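PDB 2R8R: sensor protein from Pseudomonas syringae pv. tomato, which is probably a membrane sensor histidine kinase that autophosphorylates with ATP, this piece being its N-terminal KdpD sensor domain of the P-loop NTPase clan. Local coordinates for residues H95-G100 / T104-D109; L24-A29 / D119-V124; P58-L63 / D78-A83; K8-A13 / T20-Q25; N133-G138 / R201-Q206. All coordinates share one frame; numbering follows the deposited sequence.

Contact 1: residues H95-G100 / T104-D109; sequences HTNAPG and TKRWQD
In the loop between strand 87-90 and helix 106-115, Thr96 and Lys105 form a single antiparallel bridge, a non-hydrogen-bonded pair with its CA atoms 4.6 Å apart. Two backbone bonds flank it: Arg106 N to His95 O (2.9 Å, nearly straight at 174°) and Asn97 N to Thr104 O (2.9 Å). Beside them the Arg106 guanidinium lies flat on the His95 ring, centres 3.7 Å apart and planes 24° from parallel, with NH2 displaced toward the rim over CD2 and NE2. His95 reaches this position with CG anti to the backbone N (chi1 -176°). Glu74 holds both partners, OE1 in a salt bridge with Arg106 NH2 and OE2 bonded to His95 NE2; Arg106 NH1 goes to Asp91 O. Lys105 bends at two torsions to bring NZ 2.9 Å from Thr96 OG1, and the same ammonium bonds to Ala94 O and Thr147 O. Asn97 ND2 donates weakly to Asp109 OD2 (3.2 Å) and also bonds His103 O, while Asp109 OD1 bonds His103 ND1. Lys105 sits at the N-cap, its N-H taken by Gln108 OE1 in the first turn; the arrangement is a single antiparallel bridge closing the loop that leads into the N-terminus of helix 106-115.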
# COMPACT_ATOMS: atom_id res chain seq x y z
N HIS A 95 2.65 2.06 -6.39
CA HIS A 95 2.28 1.35 -7.60
C HIS A 95 2.40 2.14 -8.90
O HIS A 95 1.93 3.29 -9.02
CB HIS A 95 0.86 0.83 -7.42
CG HIS A 95 0.34 -0.01 -8.54
ND1 HIS A 95 0.62 -1.36 -8.65
CD2 HIS A 95 -0.55 0.26 -9.51
CE1 HIS A 95 -0.04 -1.86 -9.68
NE2 HIS A 95 -0.76 -0.89 -10.22
N THR A 96 3.01 1.50 -9.88
CA THR A 96 3.06 2.00 -11.25
C THR A 96 1.90 1.35 -11.99
O THR A 96 1.80 0.13 -12.02
CB THR A 96 4.43 1.65 -11.90
OG1 THR A 96 5.45 2.41 -11.25
CG2 THR A 96 4.46 1.98 -13.41
N ASN A 97 1.00 2.17 -12.53
CA ASN A 97 -0.24 1.69 -13.12
C ASN A 97 -0.05 0.89 -14.42
O ASN A 97 0.93 1.05 -15.10
CB ASN A 97 -1.21 2.86 -13.41
CG ASN A 97 -1.70 3.56 -12.16
OD1 ASN A 97 -1.68 3.00 -11.07
ND2 ASN A 97 -2.16 4.80 -12.32
N ALA A 98 -1.05 0.08 -14.73
CA ALA A 98 -1.13 -0.76 -15.90
C ALA A 98 -1.08 0.11 -17.12
O ALA A 98 -1.66 1.20 -17.11
CB ALA A 98 -2.48 -1.57 -15.86
N PRO A 99 -0.40 -0.36 -18.20
CA PRO A 99 -0.34 0.43 -19.43
C PRO A 99 -1.72 0.88 -19.93
O PRO A 99 -2.69 0.13 -19.83
CB PRO A 99 0.33 -0.54 -20.44
CG PRO A 99 1.15 -1.47 -19.58
CD PRO A 99 0.29 -1.66 -18.35
N GLY A 100 -1.80 2.10 -20.46
CA GLY A 100 -3.07 2.65 -20.93
C GLY A 100 -3.84 3.43 -19.87
O GLY A 100 -4.94 3.92 -20.13
N THR A 104 0.59 7.67 -14.95
CA THR A 104 1.72 6.77 -14.79
C THR A 104 1.68 6.01 -13.46
O THR A 104 1.90 4.79 -13.40
CB THR A 104 3.03 7.58 -14.91
OG1 THR A 104 3.08 8.17 -16.23
CG2 THR A 104 4.30 6.69 -14.72
N LYS A 105 1.35 6.75 -12.39
CA LYS A 105 1.50 6.28 -11.04
C LYS A 105 0.17 6.32 -10.31
O LYS A 105 -0.64 7.22 -10.50
CB LYS A 105 2.50 7.17 -10.29
CG LYS A 105 3.94 7.13 -10.76
CD LYS A 105 4.66 5.78 -10.69
CE LYS A 105 5.01 5.36 -9.26
NZ LYS A 105 5.97 4.18 -9.07
N ARG A 106 -0.03 5.35 -9.42
CA ARG A 106 -1.21 5.33 -8.56
C ARG A 106 -1.27 6.50 -7.57
O ARG A 106 -2.35 6.92 -7.24
CB ARG A 106 -1.29 4.02 -7.83
CG ARG A 106 -2.50 3.86 -6.94
CD ARG A 106 -2.52 2.43 -6.38
NE ARG A 106 -2.96 1.48 -7.40
CZ ARG A 106 -2.96 0.16 -7.23
NH1 ARG A 106 -2.55 -0.37 -6.07
NH2 ARG A 106 -3.40 -0.63 -8.22
N TRP A 107 -0.13 7.04 -7.13
CA TRP A 107 -0.13 8.24 -6.30
C TRP A 107 -0.83 9.42 -6.99
O TRP A 107 -1.51 10.16 -6.33
CB TRP A 107 1.26 8.62 -5.76
CG TRP A 107 2.32 9.13 -6.72
CD1 TRP A 107 3.40 8.43 -7.17
CD2 TRP A 107 2.44 10.45 -7.27
NE1 TRP A 107 4.18 9.23 -7.98
CE2 TRP A 107 3.60 10.47 -8.08
CE3 TRP A 107 1.68 11.63 -7.16
CZ2 TRP A 107 4.02 11.61 -8.78
CZ3 TRP A 107 2.08 12.75 -7.86
CH2 TRP A 107 3.24 12.73 -8.66
N GLN A 108 -0.70 9.53 -8.31
CA GLN A 108 -1.45 10.54 -9.08
C GLN A 108 -2.94 10.30 -9.09
O GLN A 108 -3.71 11.25 -9.06
CB GLN A 108 -0.97 10.60 -10.53
CG GLN A 108 0.42 11.05 -10.69
CD GLN A 108 0.89 10.88 -12.12
OE1 GLN A 108 1.62 9.94 -12.40
NE2 GLN A 108 0.44 11.76 -13.04
N ASP A 109 -3.36 9.05 -9.20
CA ASP A 109 -4.75 8.67 -9.03
C ASP A 109 -5.30 9.18 -7.69
O ASP A 109 -6.37 9.75 -7.61
CB ASP A 109 -4.92 7.14 -9.03
CG ASP A 109 -4.62 6.47 -10.39
OD1 ASP A 109 -4.35 7.15 -11.42
OD2 ASP A 109 -4.69 5.22 -10.39
O HOH W 1 2.23 5.35 -7.30
O HOH W 2 2.36 3.29 -15.92

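Contact 2: residues L24-A29 / D119-V124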
# COMPACT_ATOMS: atom_id res chain seq x y z
N LEU A 24 -7.94 -1.65 6.90
CA LEU A 24 -9.29 -2.13 6.79
C LEU A 24 -10.05 -1.99 8.11
O LEU A 24 -11.25 -1.66 8.08
CB LEU A 24 -9.34 -3.57 6.27
CG LEU A 24 -8.88 -3.79 4.81
CD1 LEU A 24 -9.08 -5.25 4.45
CD2 LEU A 24 -9.63 -2.89 3.83
N GLN A 25 -9.35 -2.19 9.25
CA GLN A 25 -9.92 -1.91 10.58
C GLN A 25 -10.21 -0.43 10.79
O GLN A 25 -11.22 -0.07 11.37
CB GLN A 25 -9.01 -2.38 11.72
CG GLN A 25 -8.91 -3.90 11.92
CD GLN A 25 -10.22 -4.53 12.45
OE1 GLN A 25 -11.28 -3.88 12.48
NE2 GLN A 25 -10.14 -5.78 12.86
N ALA A 26 -9.33 0.44 10.31
CA ALA A 26 -9.58 1.88 10.39
C ALA A 26 -10.82 2.22 9.58
O ALA A 26 -11.65 3.04 9.98
CB ALA A 26 -8.38 2.68 9.91
N ALA A 27 -10.96 1.56 8.45
CA ALA A 27 -12.06 1.80 7.51
C ALA A 27 -13.43 1.35 8.07
O ALA A 27 -14.44 1.99 7.84
CB ALA A 27 -11.75 1.11 6.20
N HIS A 28 -13.43 0.26 8.82
CA HIS A 28 -14.61 -0.23 9.52
C HIS A 28 -15.05 0.70 10.63
O HIS A 28 -16.25 0.92 10.82
CB HIS A 28 -14.35 -1.66 10.06
CG HIS A 28 -14.66 -2.73 9.06
ND1 HIS A 28 -15.95 -3.11 8.75
CD2 HIS A 28 -13.85 -3.46 8.24
CE1 HIS A 28 -15.93 -4.04 7.81
NE2 HIS A 28 -14.67 -4.28 7.49
N ALA A 29 -14.10 1.29 11.36
CA ALA A 29 -14.47 2.29 12.35
C ALA A 29 -15.19 3.42 11.66
O ALA A 29 -16.25 3.82 12.09
CB ALA A 29 -13.26 2.80 13.19
N ASP A 119 -11.51 11.63 0.73
CA ASP A 119 -10.46 11.15 1.63
C ASP A 119 -9.90 9.84 1.12
O ASP A 119 -10.61 9.04 0.50
CB ASP A 119 -11.02 10.95 3.06
CG ASP A 119 -11.49 12.25 3.71
OD1 ASP A 119 -10.86 13.31 3.51
OD2 ASP A 119 -12.50 12.19 4.43
N VAL A 120 -8.61 9.63 1.37
CA VAL A 120 -7.93 8.42 0.98
C VAL A 120 -7.11 7.81 2.11
O VAL A 120 -6.35 8.50 2.80
CB VAL A 120 -7.03 8.62 -0.28
CG1 VAL A 120 -6.32 7.30 -0.59
CG2 VAL A 120 -7.87 9.09 -1.52
N TYR A 121 -7.27 6.49 2.29
CA TYR A 121 -6.36 5.68 3.13
C TYR A 121 -5.50 4.87 2.17
O TYR A 121 -5.99 4.37 1.16
CB TYR A 121 -7.12 4.69 4.04
CG TYR A 121 -7.85 5.26 5.26
CD1 TYR A 121 -7.94 6.62 5.49
CD2 TYR A 121 -8.49 4.40 6.17
CE1 TYR A 121 -8.64 7.12 6.60
CE2 TYR A 121 -9.16 4.89 7.28
CZ TYR A 121 -9.23 6.26 7.49
OH TYR A 121 -9.89 6.73 8.61
N THR A 122 -4.21 4.76 2.47
CA THR A 122 -3.27 4.04 1.61
C THR A 122 -2.21 3.34 2.43
O THR A 122 -2.03 3.63 3.60
CB THR A 122 -2.63 4.99 0.50
OG1 THR A 122 -2.03 4.19 -0.53
CG2 THR A 122 -1.57 5.95 1.08
N THR A 123 -1.53 2.39 1.80
CA THR A 123 -0.42 1.66 2.43
C THR A 123 0.83 1.81 1.58
O THR A 123 0.75 1.93 0.36
CB THR A 123 -0.77 0.19 2.55
OG1 THR A 123 -0.90 -0.34 1.24
CG2 THR A 123 -2.11 0.01 3.31
N VAL A 124 1.99 1.82 2.23
CA VAL A 124 3.23 1.79 1.53
C VAL A 124 4.32 1.18 2.41
O VAL A 124 4.33 1.41 3.63
CB VAL A 124 3.64 3.20 1.08
CG1 VAL A 124 4.16 4.07 2.28
CG2 VAL A 124 4.65 3.13 -0.10
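Tyr121 carries its ring toward Ala26 with CG anti to the carbonyl carbon (chi1 -74°) and with chi2 at 6°, which lays the ring plane nearly along the CA-CB bond, CD1 eclipsing CA. One ortho-meta side, CD2 and CE2, thereby faces helix 19-32. The short reach comes from the meta carbon: Tyr121 CE2 stands 3.5 Å from Ala26 CB, and Tyr121 CD2 is 4.1 Å from the same methyl. That methyl meets the ring obliquely. The helix backbone, in contrast, lies at the ring edge near its plane, with Ala27 N 4.0 Å and Ala26 C 3.9 Å from Tyr121 CE2. The contacting helix residues are alanines, consistent with the close approach, the CA atoms of Ala27 and Tyr121 being 8.2 Å apart. Here helix 19-32 packs on one face of the parallel sheet in the alpha/beta arrangement of P-loop NTPases. The Ala26 methyl also touches Phe10 on strand 7-12, Ala27 rests on Leu89 of strand 87-90, and Tyr121 further packs on Met23 and Gln30 of the helix. The two segments share no hydrogen bond, and only about 100 Å² is buried between them. What joins strand to helix is therefore van der Waals contact of the CD2-CE2 side of the ring with one methyl and the Ala26-Ala27 peptide, in which the phenol oxygen has no part.

Contact 3: residues P58-L63 / D78-A83; sequences PQQPLL and DALLKA
Ala79, whose methyl meets the amide of Gln60, also provides the shorter of the two backbone bonds within the helix segment: Ala79 O accepts from Ala83 N at 2.9 Å, a regular turn of helix 77-83. Between the two segments themselves there is no hydrogen bond, and nearly everything rests on the Gln60 side chain. With CG anti to the backbone N (chi1 -177°) and a bend at chi2 (72°), it leaves the loop toward the helix and then folds along it. Its amide nitrogen ends against a methyl group, Gln60 NE2 to Ala79 CB being 3.3 Å, while the amide carbon Gln60 CD lies 3.7 Å from that same CB. The aliphatic stem takes the other neighbour: Gln60 CG is 3.6 Å and Gln60 CB 3.7 Å from Leu80 CD2. The two side chains run antiparallel alongside one another, and Leu80 CD2 meets both Gln60 methylenes. Both side chains also touch Met38 of strand 37-39, and the Gln60 backbone is bonded to Ala39, which ties the loop after helix 48-54 to that outermost strand. Leu80 packs further on Leu113 of helix 106-115. A glycerol, probably from the crystallisation liquor, lies about 5 Å from the Gln60 side chain. Van der Waals contact of methylenes and amide with Leu80 and Ala79 thus brings loop and helix together, and no polar bond crosses between the segments.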
# COMPACT_ATOMS: atom_id res chain seq x y z
N PRO A 58 -18.10 -1.71 1.15
CA PRO A 58 -18.41 -1.54 -0.26
C PRO A 58 -17.13 -1.59 -1.10
O PRO A 58 -16.06 -1.11 -0.65
CB PRO A 58 -19.05 -0.15 -0.30
CG PRO A 58 -19.57 0.05 1.09
CD PRO A 58 -18.54 -0.55 1.94
N GLN A 59 -17.25 -2.15 -2.30
CA GLN A 59 -16.10 -2.38 -3.17
C GLN A 59 -16.37 -1.91 -4.58
O GLN A 59 -17.45 -2.16 -5.13
CB GLN A 59 -15.77 -3.85 -3.17
CG GLN A 59 -15.23 -4.35 -1.83
CD GLN A 59 -15.25 -5.84 -1.76
OE1 GLN A 59 -14.84 -6.50 -2.70
NE2 GLN A 59 -15.72 -6.39 -0.66
N GLN A 60 -15.39 -1.20 -5.17
CA GLN A 60 -15.51 -0.73 -6.54
C GLN A 60 -14.84 -1.72 -7.49
O GLN A 60 -13.65 -1.89 -7.42
CB GLN A 60 -14.87 0.64 -6.66
CG GLN A 60 -14.99 1.30 -8.02
CD GLN A 60 -16.39 1.77 -8.33
OE1 GLN A 60 -16.98 2.56 -7.57
NE2 GLN A 60 -16.96 1.27 -9.46
N PRO A 61 -15.59 -2.39 -8.38
CA PRO A 61 -14.90 -3.32 -9.27
C PRO A 61 -13.62 -2.75 -9.94
O PRO A 61 -13.59 -1.62 -10.41
CB PRO A 61 -15.96 -3.69 -10.30
CG PRO A 61 -17.22 -3.63 -9.52
CD PRO A 61 -17.04 -2.41 -8.61
N LEU A 62 -12.57 -3.55 -9.97
CA LEU A 62 -11.36 -3.17 -10.68
C LEU A 62 -11.54 -3.20 -12.20
O LEU A 62 -12.42 -3.88 -12.74
CB LEU A 62 -10.21 -4.11 -10.28
CG LEU A 62 -9.85 -4.15 -8.79
CD1 LEU A 62 -8.97 -5.40 -8.51
CD2 LEU A 62 -9.18 -2.84 -8.26
N LEU A 63 -10.67 -2.47 -12.88
CA LEU A 63 -10.52 -2.61 -14.33
C LEU A 63 -9.50 -3.69 -14.66
O LEU A 63 -8.36 -3.61 -14.23
CB LEU A 63 -10.07 -1.29 -14.96
CG LEU A 63 -10.92 -0.02 -14.78
CD1 LEU A 63 -10.12 1.21 -15.20
CD2 LEU A 63 -12.22 -0.13 -15.57
N ASP A 78 -12.18 6.53 -12.65
CA ASP A 78 -13.30 7.20 -13.27
C ASP A 78 -14.60 6.88 -12.55
O ASP A 78 -15.35 7.75 -12.31
CB ASP A 78 -13.45 6.76 -14.74
CG ASP A 78 -12.42 7.37 -15.65
OD1 ASP A 78 -11.37 7.80 -15.13
OD2 ASP A 78 -12.65 7.43 -16.89
N ALA A 79 -14.85 5.63 -12.21
CA ALA A 79 -16.05 5.29 -11.47
C ALA A 79 -16.03 5.88 -10.06
O ALA A 79 -17.08 6.28 -9.55
CB ALA A 79 -16.27 3.78 -11.43
N LEU A 80 -14.85 5.93 -9.42
CA LEU A 80 -14.74 6.45 -8.06
C LEU A 80 -15.03 7.95 -8.05
O LEU A 80 -15.65 8.47 -7.12
CB LEU A 80 -13.35 6.15 -7.43
CG LEU A 80 -13.03 4.67 -7.12
CD1 LEU A 80 -11.54 4.46 -6.91
CD2 LEU A 80 -13.88 4.10 -5.99
N LEU A 81 -14.58 8.66 -9.07
CA LEU A 81 -14.77 10.11 -9.14
C LEU A 81 -16.23 10.40 -9.38
O LEU A 81 -16.77 11.37 -8.84
CB LEU A 81 -13.91 10.75 -10.23
CG LEU A 81 -12.42 10.84 -9.93
CD1 LEU A 81 -11.62 11.06 -11.23
CD2 LEU A 81 -12.09 11.94 -8.90
N LYS A 82 -16.88 9.54 -10.16
CA LYS A 82 -18.30 9.70 -10.44
C LYS A 82 -19.18 9.43 -9.22
O LYS A 82 -20.08 10.22 -8.91
CB LYS A 82 -18.72 8.83 -11.62
CG LYS A 82 -18.41 9.47 -12.99
CD LYS A 82 -19.13 8.73 -14.18
CE LYS A 82 -18.46 9.00 -15.58
NZ LYS A 82 -17.29 8.08 -15.89
N ALA A 83 -18.91 8.33 -8.52
CA ALA A 83 -19.68 7.96 -7.32
C ALA A 83 -19.41 8.91 -6.14
O ALA A 83 -20.24 9.05 -5.24
CB ALA A 83 -19.36 6.55 -6.95

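Contact 4: residues K8-A13 / T20-Q25; sequences KVFLGA and TYAMLQ. With SO4 (sulfate ion), chain C.
The Phe10 ring lies with one face against the backbone of Met23, whose CA stands 3.7 Å above the ring plane and slightly toward the rim. This is a CH-pi contact, Met23 CA being 3.8 Å from the ring centroid and 17° off the ring normal. The Met23 side chain crosses the ring at about a right angle, bringing CB to 3.9 Å from Phe10 CE2 before the rest, a selenomethionine, turns away toward Asp91 and Tyr121. On the CD1 side of the ring comes a methyl, Ala22 CB at 3.9 Å from Phe10 CD1, and Ala22 O approaches Phe10 CE1 obliquely at the same distance. Phe10 CG sits anti to the carbonyl carbon (chi1 -63°), which lifts the ring off strand 7-12 and under the helix. Strand 7-12, the following loop and helix 19-32 match the strand-loop-helix of a Walker A P-loop, consistent with the P-loop NTPase clan; Phe10, on the strand leading into that loop, packs against the helix that follows it. A sulfate, probably from the crystallisation liquor, sits at the helix start, where a nucleotide phosphate would be expected. Thr20 N donates to its O4 at 3.0 Å and 169°, and Gly16 N, Gly18 N and Lys19 NZ also bond the ion, so backbone amides and an ammonium together grip the anion. Thr20 OG1, 3.2 Å from the same O4, is hydrogen-bonded to Asp91 OD1. Within the helix, Gln25 NE2 makes a weak bond of 3.1 Å to Tyr21 OH, one turn before it.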
# COMPACT_ATOMS: atom_id res chain seq x y z
N LYS A 8 -4.33 9.55 4.60
CA LYS A 8 -3.70 8.79 5.68
C LYS A 8 -2.89 7.62 5.10
O LYS A 8 -3.42 6.77 4.39
CB LYS A 8 -4.75 8.31 6.68
CG LYS A 8 -4.17 7.64 7.91
CD LYS A 8 -5.24 7.18 8.88
CE LYS A 8 -4.59 6.63 10.19
NZ LYS A 8 -5.54 6.01 11.24
N VAL A 9 -1.59 7.60 5.41
CA VAL A 9 -0.68 6.56 4.95
C VAL A 9 -0.38 5.63 6.11
O VAL A 9 0.06 6.09 7.16
CB VAL A 9 0.67 7.15 4.46
CG1 VAL A 9 1.68 6.03 3.91
CG2 VAL A 9 0.41 8.27 3.44
N PHE A 10 -0.65 4.34 5.91
CA PHE A 10 -0.18 3.27 6.81
C PHE A 10 1.16 2.81 6.30
O PHE A 10 1.24 2.16 5.27
CB PHE A 10 -1.18 2.14 6.87
CG PHE A 10 -2.53 2.54 7.43
CD1 PHE A 10 -2.85 2.28 8.79
CD2 PHE A 10 -3.48 3.21 6.64
CE1 PHE A 10 -4.12 2.65 9.30
CE2 PHE A 10 -4.74 3.59 7.16
CZ PHE A 10 -5.06 3.29 8.48
N LEU A 11 2.22 3.22 7.01
CA LEU A 11 3.60 2.94 6.64
C LEU A 11 4.13 1.69 7.33
O LEU A 11 3.88 1.50 8.53
CB LEU A 11 4.50 4.11 7.03
CG LEU A 11 6.03 3.97 6.85
CD1 LEU A 11 6.40 3.90 5.33
CD2 LEU A 11 6.76 5.13 7.58
N GLY A 12 4.87 0.86 6.59
CA GLY A 12 5.45 -0.36 7.13
C GLY A 12 6.86 -0.58 6.61
O GLY A 12 7.23 0.01 5.60
N ALA A 13 7.63 -1.45 7.29
CA ALA A 13 9.01 -1.82 6.91
C ALA A 13 9.09 -2.81 5.73
O ALA A 13 10.07 -2.85 4.99
CB ALA A 13 9.74 -2.42 8.12
N THR A 20 -2.31 -3.54 5.49
CA THR A 20 -3.64 -3.64 4.90
C THR A 20 -4.72 -3.94 5.92
O THR A 20 -5.76 -3.30 5.93
CB THR A 20 -3.70 -4.71 3.83
OG1 THR A 20 -2.84 -4.30 2.78
CG2 THR A 20 -5.09 -4.83 3.27
N TYR A 21 -4.45 -4.90 6.80
CA TYR A 21 -5.37 -5.19 7.89
C TYR A 21 -5.66 -3.93 8.74
O TYR A 21 -6.82 -3.65 9.06
CB TYR A 21 -4.78 -6.31 8.76
CG TYR A 21 -5.74 -6.81 9.82
CD1 TYR A 21 -6.66 -7.80 9.51
CD2 TYR A 21 -5.74 -6.32 11.12
CE1 TYR A 21 -7.54 -8.29 10.43
CE2 TYR A 21 -6.64 -6.82 12.07
CZ TYR A 21 -7.55 -7.81 11.69
OH TYR A 21 -8.48 -8.37 12.55
N ALA A 22 -4.61 -3.19 9.11
CA ALA A 22 -4.75 -1.94 9.86
C ALA A 22 -5.63 -0.92 9.12
O ALA A 22 -6.54 -0.33 9.70
CB ALA A 22 -3.40 -1.33 10.23
N MSE A 23 -5.37 -0.75 7.83
CA MSE A 23 -6.19 0.09 7.00
C MSE A 23 -7.68 -0.34 6.97
O MSE A 23 -8.57 0.54 7.00
CB MSE A 23 -5.63 0.17 5.58
CG MSE A 23 -6.52 1.00 4.65
SE MSE A 23 -5.93 1.15 2.81
CE MSE A 23 -6.06 -0.75 2.29
N LEU A 24 -7.94 -1.65 6.90
CA LEU A 24 -9.29 -2.13 6.79
C LEU A 24 -10.05 -1.99 8.11
O LEU A 24 -11.25 -1.66 8.08
CB LEU A 24 -9.34 -3.57 6.27
CG LEU A 24 -8.88 -3.79 4.81
CD1 LEU A 24 -9.08 -5.25 4.45
CD2 LEU A 24 -9.63 -2.89 3.83
N GLN A 25 -9.35 -2.19 9.25
CA GLN A 25 -9.92 -1.91 10.58
C GLN A 25 -10.21 -0.43 10.79
O GLN A 25 -11.22 -0.07 11.37
CB GLN A 25 -9.01 -2.38 11.72
CG GLN A 25 -8.91 -3.90 11.92
CD GLN A 25 -10.22 -4.53 12.45
OE1 GLN A 25 -11.28 -3.88 12.48
NE2 GLN A 25 -10.14 -5.78 12.86
S SO4 C . 0.92 -6.09 4.85
O1 SO4 C . 1.67 -6.51 3.69
O2 SO4 C . 0.51 -7.16 5.70
O3 SO4 C . 1.86 -5.14 5.46
O4 SO4 C . -0.37 -5.56 4.39

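Contact 5: residues N133-G138 / R201-Q206; sequences NDQVRG and REMAMQ
Met203, on helix 194-209, reaches across to Gln135 and Val136 on helix 133-140, a helix-helix contact at the side of the P-loop NTPase-like domain. The backbones stay well apart, with the CA atoms of Val136 and Met203 9.4 Å from each other, and the long selenomethionine spans the distance. Its apolar contact is made by selenium: Met203 SE lies 4.0 Å from Val136 CG2, the side chains crossing at a slant. Val136 also packs on Gln127 and Val144. Against Gln135 the selenium and the terminal methyl CE meet the amide group. The Gln135 chain is extended, CG anti to the backbone N (chi1 -166°), and it comes from the direction opposite to Met203; the amide carbon Gln135 CD reaches 4.0 Å from Met203 SE, and Gln135 NE2 lies 4.1 Å from Met203 CE. No direct hydrogen bond joins the helices. A water link is modelled through water 3, which accepts from Gln135 NE2 at 3.2 Å and faces Gln206 OE1, one helical turn beyond Met203; that second leg is doubtful, being modelled at 2.5 Å between the water and Gln206 OE1, too short for its length to be trusted.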
# COMPACT_ATOMS: atom_id res chain seq x y z
N ASN A 133 16.19 4.65 -2.08
CA ASN A 133 16.31 3.59 -3.13
C ASN A 133 17.68 2.88 -3.09
O ASN A 133 17.74 1.65 -3.08
CB ASN A 133 16.06 4.17 -4.54
CG ASN A 133 15.81 3.08 -5.62
OD1 ASN A 133 16.71 2.72 -6.41
ND2 ASN A 133 14.57 2.58 -5.67
N ASP A 134 18.74 3.70 -3.09
CA ASP A 134 20.13 3.26 -3.03
C ASP A 134 20.52 2.61 -1.70
O ASP A 134 21.21 1.61 -1.68
CB ASP A 134 21.07 4.43 -3.33
CG ASP A 134 20.91 4.97 -4.76
OD1 ASP A 134 20.11 4.37 -5.53
OD2 ASP A 134 21.58 5.98 -5.13
N GLN A 135 20.07 3.17 -0.58
CA GLN A 135 20.27 2.51 0.72
C GLN A 135 19.62 1.12 0.71
O GLN A 135 20.28 0.15 1.06
CB GLN A 135 19.72 3.38 1.85
CG GLN A 135 20.17 2.95 3.25
CD GLN A 135 19.61 3.86 4.34
OE1 GLN A 135 18.94 4.86 4.04
NE2 GLN A 135 19.87 3.52 5.60
N VAL A 136 18.37 1.02 0.27
CA VAL A 136 17.70 -0.28 0.18
C VAL A 136 18.42 -1.28 -0.74
O VAL A 136 18.60 -2.45 -0.37
CB VAL A 136 16.20 -0.16 -0.21
CG1 VAL A 136 15.53 -1.56 -0.38
CG2 VAL A 136 15.45 0.67 0.81
N ARG A 137 18.83 -0.84 -1.93
CA ARG A 137 19.55 -1.69 -2.88
C ARG A 137 20.91 -2.14 -2.31
O ARG A 137 21.31 -3.28 -2.49
CB ARG A 137 19.73 -0.97 -4.22
CG ARG A 137 20.39 -1.79 -5.35
CD ARG A 137 20.27 -1.02 -6.70
NE ARG A 137 21.18 -1.48 -7.74
CZ ARG A 137 21.40 -0.84 -8.90
NH1 ARG A 137 20.76 0.30 -9.19
NH2 ARG A 137 22.25 -1.34 -9.79
N GLY A 138 21.59 -1.23 -1.61
CA GLY A 138 22.86 -1.50 -0.98
C GLY A 138 22.77 -2.53 0.13
O GLY A 138 23.70 -3.27 0.38
N ARG A 201 13.10 -1.76 9.21
CA ARG A 201 12.30 -1.34 10.35
C ARG A 201 12.81 -0.02 10.93
O ARG A 201 12.03 0.84 11.27
CB ARG A 201 12.31 -2.42 11.42
CG ARG A 201 11.57 -2.02 12.71
CD ARG A 201 11.68 -3.09 13.72
NE ARG A 201 10.68 -2.96 14.78
CZ ARG A 201 10.65 -3.70 15.88
NH1 ARG A 201 11.55 -4.66 16.11
NH2 ARG A 201 9.68 -3.52 16.75
N GLU A 202 14.12 0.13 11.04
CA GLU A 202 14.73 1.38 11.46
C GLU A 202 14.46 2.50 10.46
O GLU A 202 14.19 3.61 10.86
CB GLU A 202 16.23 1.16 11.65
CG GLU A 202 17.05 2.43 11.89
CD GLU A 202 18.52 2.12 12.12
OE1 GLU A 202 18.97 2.15 13.28
OE2 GLU A 202 19.23 1.78 11.14
N MSE A 203 14.50 2.20 9.17
CA MSE A 203 14.14 3.18 8.15
C MSE A 203 12.69 3.66 8.28
O MSE A 203 12.42 4.84 8.21
CB MSE A 203 14.34 2.60 6.73
CG MSE A 203 15.80 2.62 6.29
SE MSE A 203 16.11 1.93 4.51
CE MSE A 203 17.23 0.40 4.90
N ALA A 204 11.77 2.72 8.46
CA ALA A 204 10.36 3.06 8.63
C ALA A 204 10.20 3.96 9.87
O ALA A 204 9.48 4.96 9.84
CB ALA A 204 9.50 1.76 8.76
N MSE A 205 10.87 3.61 10.96
CA MSE A 205 10.77 4.41 12.18
C MSE A 205 11.38 5.79 12.01
O MSE A 205 10.80 6.77 12.44
CB MSE A 205 11.41 3.69 13.36
CG MSE A 205 10.46 2.69 13.98
SE MSE A 205 11.30 1.75 15.40
CE MSE A 205 9.85 0.55 16.03
N GLN A 206 12.56 5.85 11.40
CA GLN A 206 13.21 7.13 11.13
C GLN A 206 12.34 7.97 10.19
O GLN A 206 12.17 9.16 10.39
CB GLN A 206 14.57 6.90 10.51
CG GLN A 206 15.65 6.40 11.48
CD GLN A 206 16.94 6.00 10.74
OE1 GLN A 206 16.94 5.77 9.51
NE2 GLN A 206 18.04 5.87 11.49
O HOH W 3 18.21 4.04 8.30

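How the contacts relate
Contacts 2 and 4 are closely joined: their centres are about 6 Å apart, both use helix 19-32 and share Leu24 and Gln25, and their strands are neighbours in the parallel sheet, where Thr122 O probably bonds Phe10 N at 2.8 Å. Contact 4 holds the sulfate at the probable P-loop. It also touches contact 5, with Ala13 CB 3.6 Å from Arg201 CA, so helix 194-209 packs beside that loop. Contacts 1 and 3 do not touch contact 4, their nearest atoms being about 9 Å and about 8 Å from it. Contacts 3 and 5 are on opposite sides of the chain's centre, their centres about 34 Å apart.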